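Local coordinates for protein 1-pyrroline-5-carboxylate dehydrogenase (PDB 1UZB) that probably catalyses the NAD-dependent oxidation of the semialdehyde form of 1-pyrroline-5-carboxylate to glutamate, as a member of the aldehyde dehydrogenase family, at residues P5-E9 against L479-Q483; A105-R110 against A138-E143. All coordinates share one frame; numbering follows the deposited sequence.

Contact 1: residues P5-E9 against L479-Q483; sequences PFRNE and LVGVQ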
ATOM      1  N   PRO A   5      10.432   9.767 -11.501  1.00  9.30           N
ATOM      2  CA  PRO A   5       9.020   9.750 -11.880  1.00  8.80           C
ATOM      3  C   PRO A   5       8.844  10.497 -13.198  1.00  8.50           C
ATOM      4  O   PRO A   5       9.570  11.450 -13.487  1.00  8.04           O
ATOM      5  CB  PRO A   5       8.343  10.474 -10.718  1.00 10.49           C
ATOM      6  CG  PRO A   5       9.209  10.122  -9.556  1.00 11.17           C
ATOM      7  CD  PRO A   5      10.604  10.271 -10.126  1.00 10.19           C
ATOM      8  N   PHE A   6       7.887  10.050 -13.999  1.00  7.11           N
ATOM      9  CA  PHE A   6       7.604  10.681 -15.278  1.00  7.38           C
ATOM     10  C   PHE A   6       7.251  12.153 -15.127  1.00  7.47           C
ATOM     11  O   PHE A   6       6.522  12.537 -14.211  1.00  8.30           O
ATOM     12  CB  PHE A   6       6.433   9.972 -15.963  1.00  6.65           C
ATOM     13  CG  PHE A   6       5.947  10.670 -17.200  1.00  5.87           C
ATOM     14  CD1 PHE A   6       6.528  10.416 -18.439  1.00  5.58           C
ATOM     15  CD2 PHE A   6       4.926  11.616 -17.118  1.00  4.49           C
ATOM     16  CE1 PHE A   6       6.101  11.096 -19.579  1.00  5.68           C
ATOM     17  CE2 PHE A   6       4.491  12.302 -18.247  1.00  4.85           C
ATOM     18  CZ  PHE A   6       5.079  12.044 -19.481  1.00  5.44           C
ATOM     19  N   ARG A   7       7.782  12.964 -16.036  1.00  7.68           N
ATOM     20  CA  ARG A   7       7.495  14.391 -16.093  1.00  8.41           C
ATOM     21  C   ARG A   7       7.391  14.718 -17.575  1.00  7.68           C
ATOM     22  O   ARG A   7       8.118  14.145 -18.389  1.00  8.96           O
ATOM     23  CB  ARG A   7       8.619  15.231 -15.473  1.00 12.65           C
ATOM     24  CG  ARG A   7       8.905  14.954 -14.005  1.00 14.92           C
ATOM     25  CD  ARG A   7       9.495  16.184 -13.321  1.00 18.88           C
ATOM     26  NE  ARG A   7      10.691  16.686 -13.991  1.00 20.65           N
ATOM     27  CZ  ARG A   7      11.880  16.090 -13.960  1.00 22.05           C
ATOM     28  NH1 ARG A   7      12.041  14.960 -13.286  1.00 23.83           N
ATOM     29  NH2 ARG A   7      12.909  16.625 -14.604  1.00 22.96           N
ATOM     30  N   ASN A   8       6.485  15.618 -17.937  1.00  6.62           N
ATOM     31  CA  ASN A   8       6.348  15.991 -19.340  1.00  6.66           C
ATOM     32  C   ASN A   8       7.523  16.843 -19.807  1.00  7.83           C
ATOM     33  O   ASN A   8       8.052  17.662 -19.052  1.00  9.46           O
ATOM     34  CB  ASN A   8       5.046  16.763 -19.573  1.00  6.92           C
ATOM     35  CG  ASN A   8       3.814  15.910 -19.344  1.00  7.66           C
ATOM     36  OD1 ASN A   8       3.281  15.850 -18.235  1.00  8.04           O
ATOM     37  ND2 ASN A   8       3.363  15.235 -20.393  1.00  5.86           N
ATOM     38  N   GLU A   9       7.931  16.637 -21.055  1.00  7.79           N
ATOM     39  CA  GLU A   9       9.031  17.386 -21.654  1.00  8.21           C
ATOM     40  C   GLU A   9       8.547  18.816 -21.881  1.00  9.74           C
ATOM     41  O   GLU A   9       7.520  19.031 -22.512  1.00  9.40           O
ATOM     42  CB  GLU A   9       9.416  16.748 -22.990  1.00  9.23           C
ATOM     43  CG  GLU A   9      10.543  17.430 -23.760  1.00 10.50           C
ATOM     44  CD  GLU A   9      11.907  17.239 -23.127  1.00 11.39           C
ATOM     45  OE1 GLU A   9      12.101  16.238 -22.408  1.00 11.04           O
ATOM     46  OE2 GLU A   9      12.795  18.084 -23.367  1.00 13.82           O
ATOM     47  N   LEU A 479      -1.808  16.442 -23.001  1.00  5.34           N
ATOM     48  CA  LEU A 479      -0.483  16.017 -22.570  1.00  4.76           C
ATOM     49  C   LEU A 479      -0.444  14.555 -22.168  1.00  4.55           C
ATOM     50  O   LEU A 479      -1.319  14.072 -21.455  1.00  4.93           O
ATOM     51  CB  LEU A 479      -0.016  16.874 -21.396  1.00  5.38           C
ATOM     52  CG  LEU A 479       0.238  18.353 -21.698  1.00  5.72           C
ATOM     53  CD1 LEU A 479       0.512  19.100 -20.404  1.00  8.30           C
ATOM     54  CD2 LEU A 479       1.409  18.489 -22.656  1.00  7.51           C
ATOM     55  N   VAL A 480       0.581  13.856 -22.641  1.00  5.06           N
ATOM     56  CA  VAL A 480       0.775  12.452 -22.316  1.00  4.91           C
ATOM     57  C   VAL A 480       0.769  12.289 -20.795  1.00  3.64           C
ATOM     58  O   VAL A 480       1.380  13.082 -20.070  1.00  4.76           O
ATOM     59  CB  VAL A 480       2.121  11.949 -22.887  1.00  5.41           C
ATOM     60  CG1 VAL A 480       2.470  10.583 -22.311  1.00  5.67           C
ATOM     61  CG2 VAL A 480       2.032  11.871 -24.404  1.00  7.36           C
ATOM     62  N   GLY A 481       0.050  11.277 -20.319  1.00  4.15           N
ATOM     63  CA  GLY A 481      -0.018  11.008 -18.891  1.00  4.92           C
ATOM     64  C   GLY A 481      -1.048  11.820 -18.126  1.00  4.71           C
ATOM     65  O   GLY A 481      -1.736  11.294 -17.248  1.00  5.31           O
ATOM     66  N   VAL A 482      -1.162  13.101 -18.464  1.00  4.52           N
ATOM     67  CA  VAL A 482      -2.095  14.013 -17.806  1.00  4.56           C
ATOM     68  C   VAL A 482      -3.518  13.842 -18.316  1.00  4.09           C
ATOM     69  O   VAL A 482      -4.468  13.743 -17.532  1.00  4.75           O
ATOM     70  CB  VAL A 482      -1.684  15.485 -18.041  1.00  3.57           C
ATOM     71  CG1 VAL A 482      -2.619  16.416 -17.288  1.00  4.75           C
ATOM     72  CG2 VAL A 482      -0.240  15.704 -17.604  1.00  4.92           C
ATOM     73  N   GLN A 483      -3.649  13.806 -19.637  1.00  4.90           N
ATOM     74  CA  GLN A 483      -4.942  13.675 -20.286  1.00  5.25           C
ATOM     75  C   GLN A 483      -5.024  12.516 -21.274  1.00  6.42           C
ATOM     76  O   GLN A 483      -4.730  12.684 -22.461  1.00  6.56           O
ATOM     77  CB  GLN A 483      -5.290  14.983 -21.009  1.00  6.14           C
ATOM     78  CG  GLN A 483      -5.559  16.156 -20.075  1.00  6.68           C
ATOM     79  CD  GLN A 483      -4.581  17.310 -20.248  1.00  5.34           C
ATOM     80  OE1 GLN A 483      -3.788  17.352 -21.194  1.00  6.64           O
ATOM     81  NE2 GLN A 483      -4.644  18.264 -19.331  1.00  6.07           N
TER

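Contact 2: residues A105-R110 against A138-E143; sequences AAALMR and AIDFIE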
ATOM      1  N   ALA A 105      16.218   5.596 -26.534  1.00  4.89           N
ATOM      2  CA  ALA A 105      15.668   6.279 -27.699  1.00  4.75           C
ATOM      3  C   ALA A 105      15.165   7.678 -27.340  1.00  4.81           C
ATOM      4  O   ALA A 105      15.335   8.620 -28.115  1.00  4.57           O
ATOM      5  CB  ALA A 105      14.539   5.455 -28.311  1.00  5.83           C
ATOM      6  N   ALA A 106      14.547   7.819 -26.170  1.00  5.11           N
ATOM      7  CA  ALA A 106      14.042   9.120 -25.749  1.00  4.61           C
ATOM      8  C   ALA A 106      15.192  10.099 -25.545  1.00  4.59           C
ATOM      9  O   ALA A 106      15.082  11.274 -25.896  1.00  5.59           O
ATOM     10  CB  ALA A 106      13.236   8.983 -24.466  1.00  5.21           C
ATOM     11  N   ALA A 107      16.294   9.616 -24.975  1.00  5.25           N
ATOM     12  CA  ALA A 107      17.453  10.471 -24.737  1.00  6.11           C
ATOM     13  C   ALA A 107      18.041  10.933 -26.065  1.00  5.37           C
ATOM     14  O   ALA A 107      18.449  12.085 -26.205  1.00  7.93           O
ATOM     15  CB  ALA A 107      18.507   9.725 -23.925  1.00  6.89           C
ATOM     16  N   LEU A 108      18.081  10.027 -27.036  1.00  6.41           N
ATOM     17  CA  LEU A 108      18.603  10.356 -28.355  1.00  6.24           C
ATOM     18  C   LEU A 108      17.682  11.344 -29.067  1.00  6.82           C
ATOM     19  O   LEU A 108      18.153  12.260 -29.747  1.00  8.69           O
ATOM     20  CB  LEU A 108      18.770   9.082 -29.189  1.00  6.40           C
ATOM     21  CG  LEU A 108      19.839   8.110 -28.678  1.00  6.69           C
ATOM     22  CD1 LEU A 108      19.800   6.831 -29.501  1.00  8.70           C
ATOM     23  CD2 LEU A 108      21.219   8.761 -28.756  1.00  8.86           C
ATOM     24  N   MET A 109      16.371  11.169 -28.912  1.00  6.17           N
ATOM     25  CA  MET A 109      15.428  12.081 -29.546  1.00  6.85           C
ATOM     26  C   MET A 109      15.536  13.462 -28.903  1.00  6.30           C
ATOM     27  O   MET A 109      15.492  14.481 -29.594  1.00  6.86           O
ATOM     28  CB  MET A 109      13.996  11.556 -29.412  1.00  6.19           C
ATOM     29  CG  MET A 109      12.964  12.440 -30.111  1.00  6.34           C
ATOM     30  SD  MET A 109      11.291  11.753 -30.150  1.00  6.66           S
ATOM     31  CE  MET A 109      11.467  10.522 -31.438  1.00  7.69           C
ATOM     32  N   ARG A 110      15.690  13.497 -27.581  1.00  5.75           N
ATOM     33  CA  ARG A 110      15.804  14.763 -26.871  1.00  7.60           C
ATOM     34  C   ARG A 110      17.017  15.562 -27.354  1.00  8.08           C
ATOM     35  O   ARG A 110      16.955  16.787 -27.467  1.00  8.92           O
ATOM     36  CB  ARG A 110      15.894  14.514 -25.360  1.00  7.46           C
ATOM     37  CG  ARG A 110      15.814  15.778 -24.517  1.00  9.32           C
ATOM     38  CD  ARG A 110      15.833  15.483 -23.019  1.00  9.74           C
ATOM     39  NE  ARG A 110      14.651  14.750 -22.564  1.00  9.47           N
ATOM     40  CZ  ARG A 110      14.628  13.450 -22.285  1.00 10.38           C
ATOM     41  NH1 ARG A 110      13.502  12.877 -21.877  1.00  9.50           N
ATOM     42  NH2 ARG A 110      15.728  12.720 -22.412  1.00 11.24           N
ATOM     43  N   ALA A 138       6.282  13.420 -28.526  1.00  4.29           N
ATOM     44  CA  ALA A 138       6.913  12.170 -28.954  1.00  3.90           C
ATOM     45  C   ALA A 138       7.830  11.650 -27.844  1.00  4.60           C
ATOM     46  O   ALA A 138       7.811  10.467 -27.512  1.00  4.70           O
ATOM     47  CB  ALA A 138       7.720  12.401 -30.232  1.00  4.86           C
ATOM     48  N   ILE A 139       8.638  12.547 -27.283  1.00  4.59           N
ATOM     49  CA  ILE A 139       9.537  12.182 -26.199  1.00  3.98           C
ATOM     50  C   ILE A 139       8.685  11.682 -25.030  1.00  3.57           C
ATOM     51  O   ILE A 139       9.001  10.661 -24.414  1.00  4.28           O
ATOM     52  CB  ILE A 139      10.389  13.398 -25.773  1.00  4.68           C
ATOM     53  CG1 ILE A 139      11.340  13.784 -26.911  1.00  6.00           C
ATOM     54  CG2 ILE A 139      11.174  13.074 -24.516  1.00  5.44           C
ATOM     55  CD1 ILE A 139      11.965  15.156 -26.753  1.00  6.10           C
ATOM     56  N   ASP A 140       7.589  12.387 -24.747  1.00  3.96           N
ATOM     57  CA  ASP A 140       6.694  11.987 -23.660  1.00  3.47           C
ATOM     58  C   ASP A 140       6.160  10.569 -23.851  1.00  4.16           C
ATOM     59  O   ASP A 140       6.113   9.793 -22.897  1.00  4.50           O
ATOM     60  CB  ASP A 140       5.500  12.943 -23.531  1.00  5.04           C
ATOM     61  CG  ASP A 140       5.869  14.278 -22.907  1.00  5.68           C
ATOM     62  OD1 ASP A 140       6.992  14.415 -22.376  1.00  7.32           O
ATOM     63  OD2 ASP A 140       5.017  15.195 -22.938  1.00  7.09           O
ATOM     64  N   PHE A 141       5.739  10.229 -25.067  1.00  3.98           N
ATOM     65  CA  PHE A 141       5.219   8.884 -25.317  1.00  4.19           C
ATOM     66  C   PHE A 141       6.265   7.825 -24.981  1.00  4.75           C
ATOM     67  O   PHE A 141       5.956   6.817 -24.342  1.00  4.62           O
ATOM     68  CB  PHE A 141       4.798   8.717 -26.782  1.00  5.35           C
ATOM     69  CG  PHE A 141       3.425   9.244 -27.095  1.00  5.11           C
ATOM     70  CD1 PHE A 141       3.226  10.049 -28.211  1.00  5.08           C
ATOM     71  CD2 PHE A 141       2.326   8.910 -26.306  1.00  4.61           C
ATOM     72  CE1 PHE A 141       1.954  10.516 -28.544  1.00  6.32           C
ATOM     73  CE2 PHE A 141       1.050   9.371 -26.631  1.00  5.77           C
ATOM     74  CZ  PHE A 141       0.865  10.175 -27.751  1.00  4.87           C
ATOM     75  N   ILE A 142       7.503   8.047 -25.410  1.00  4.49           N
ATOM     76  CA  ILE A 142       8.565   7.086 -25.146  1.00  4.60           C
ATOM     77  C   ILE A 142       8.821   6.944 -23.646  1.00  3.42           C
ATOM     78  O   ILE A 142       8.874   5.830 -23.123  1.00  4.57           O
ATOM     79  CB  ILE A 142       9.875   7.498 -25.849  1.00  4.64           C
ATOM     80  CG1 ILE A 142       9.647   7.619 -27.359  1.00  5.49           C
ATOM     81  CG2 ILE A 142      10.951   6.462 -25.574  1.00  6.19           C
ATOM     82  CD1 ILE A 142      10.829   8.218 -28.106  1.00  6.07           C
ATOM     83  N   GLU A 143       8.969   8.073 -22.959  1.00  3.96           N
ATOM     84  CA  GLU A 143       9.224   8.069 -21.521  1.00  3.64           C
ATOM     85  C   GLU A 143       8.068   7.448 -20.739  1.00  4.44           C
ATOM     86  O   GLU A 143       8.282   6.673 -19.804  1.00  5.03           O
ATOM     87  CB  GLU A 143       9.451   9.500 -21.019  1.00  5.16           C
ATOM     88  CG  GLU A 143      10.703  10.193 -21.542  1.00  5.58           C
ATOM     89  CD  GLU A 143      11.975   9.734 -20.850  1.00  9.39           C
ATOM     90  OE1 GLU A 143      11.886   9.038 -19.821  1.00 11.14           O
ATOM     91  OE2 GLU A 143      13.073  10.084 -21.332  1.00  9.56           O
TER

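Contact 1: residues P5-E9 against L479-Q483
Asn-8 reaches across to the loop 479-483 with its amide and makes the polar link of this contact: ND2 donates to the backbone O of Val-480 over 2.9 Å. The bond is nearly straight, 163° at the hydrogen, and lands on a carbonyl lone pair, with the acceptor lying close to the amide plane of Asn-8. ND2 gives a second hydrogen bond to OD2 of Asp-140, which helps fix the rotation of the amide.

The remaining touches are van der Waals. Asn-8 OD1 rests 3.6 Å from CG2 of Val-482, while ND2 also passes CB of Leu-479. Phe-6, its CG anti to the backbone N (chi1 172°), sends its ring to the same carbonyl, CE2 standing 3.7 Å from Val-480 O, and CZ meets CG1 of Val-480 at 4.1 Å. A side chain on Gly-481 would probably press on CE2 of this ring and on the preceding carbonyl O.

Within 479-483 the turn is closed by the backbone bond from Gln-483 N to Leu-479 O and by Gln-483 OE1, which accepts from Leu-479 N at 2.8 Å.

Helix 128-149 lies against both loops: Val-480 packs on Phe-141, and Phe-6 meets Tyr-144 edge-to-face. From a second subunit, Val-160 packs on Phe-6 and Asn-167 bonds to Gln-483, so the N-terminal segment before helix 17-32 and the loop after strand 468-471 join at a subunit interface.

Contact 2: residues A105-R110 against A138-E143
An antiparallel helix pair, 95-111 against 128-149 in the aldehyde dehydrogenase fold, meets here along 105-110 and 138-143, with local axes 9.2 Å apart and 164° between their directions. The small side chain of Ala-106 is consistent with the close approach: its CB touches CG2 of Ile-142 at 3.6 Å and OE2 of Glu-143 at 3.3 Å, setting the carboxylate against the seam, and its CA lies 5.5 Å from CA of Ile-139. Met-109 runs extended from its backbone, CG anti to N (chi1 -178°), which carries SD alongside the other helix to 3.6 Å from CB of Ala-138. The same sulfur packs on CG1 of Ile-139, and the chain then bends at chi3 to bring CE to CD1 of Ile-142. Thr-191 of helix 188-199 touches Met-109, Ala-138 and Ile-142.

Beside this apolar strip runs a salt bridge. Arg-110 NH1 donates to OE2 of Glu-143 over 2.9 Å, at 168° and within the guanidinium plane, but it meets the oxygen from above the carboxylate plane, the two planes being well tilted against each other. CG2 of Ile-139 lies 3.5 Å from NH1 of Arg-110. Each charged group has another mate: Glu-143 OE1 pairs with Arg-147, and Arg-110 NE with Glu-9. A glutamine in place of Glu-143 would probably leave Arg-110 NH1 and Arg-147 without their shared negative charge.

Charge is thus kept to one flank of the helix pair, where alternating arginines and glutamates are likely to balance one another, while alanine, isoleucine and methionine side chains fill the buried seam.

Contact 2 is buried helix-to-helix packing, whereas contact 1 joins two irregular loops, is only partly buried and has a second subunit beside it. Their centres are 12 Å apart, and helix 128-149 serves both: segment 138-143 packs on helix 95-111 through one face and receives the two loops on another. The N-terminal segment ties them together, since Glu-9 reaches the arginine of contact 2 with its side chain, while its backbone N probably bonds to Asp-140 OD1. Chemistry follows place. The loops meet through one amide-to-carbonyl bond with light apolar packing beside it, while the helices rely on apolar side chains with an ion pair at their margin.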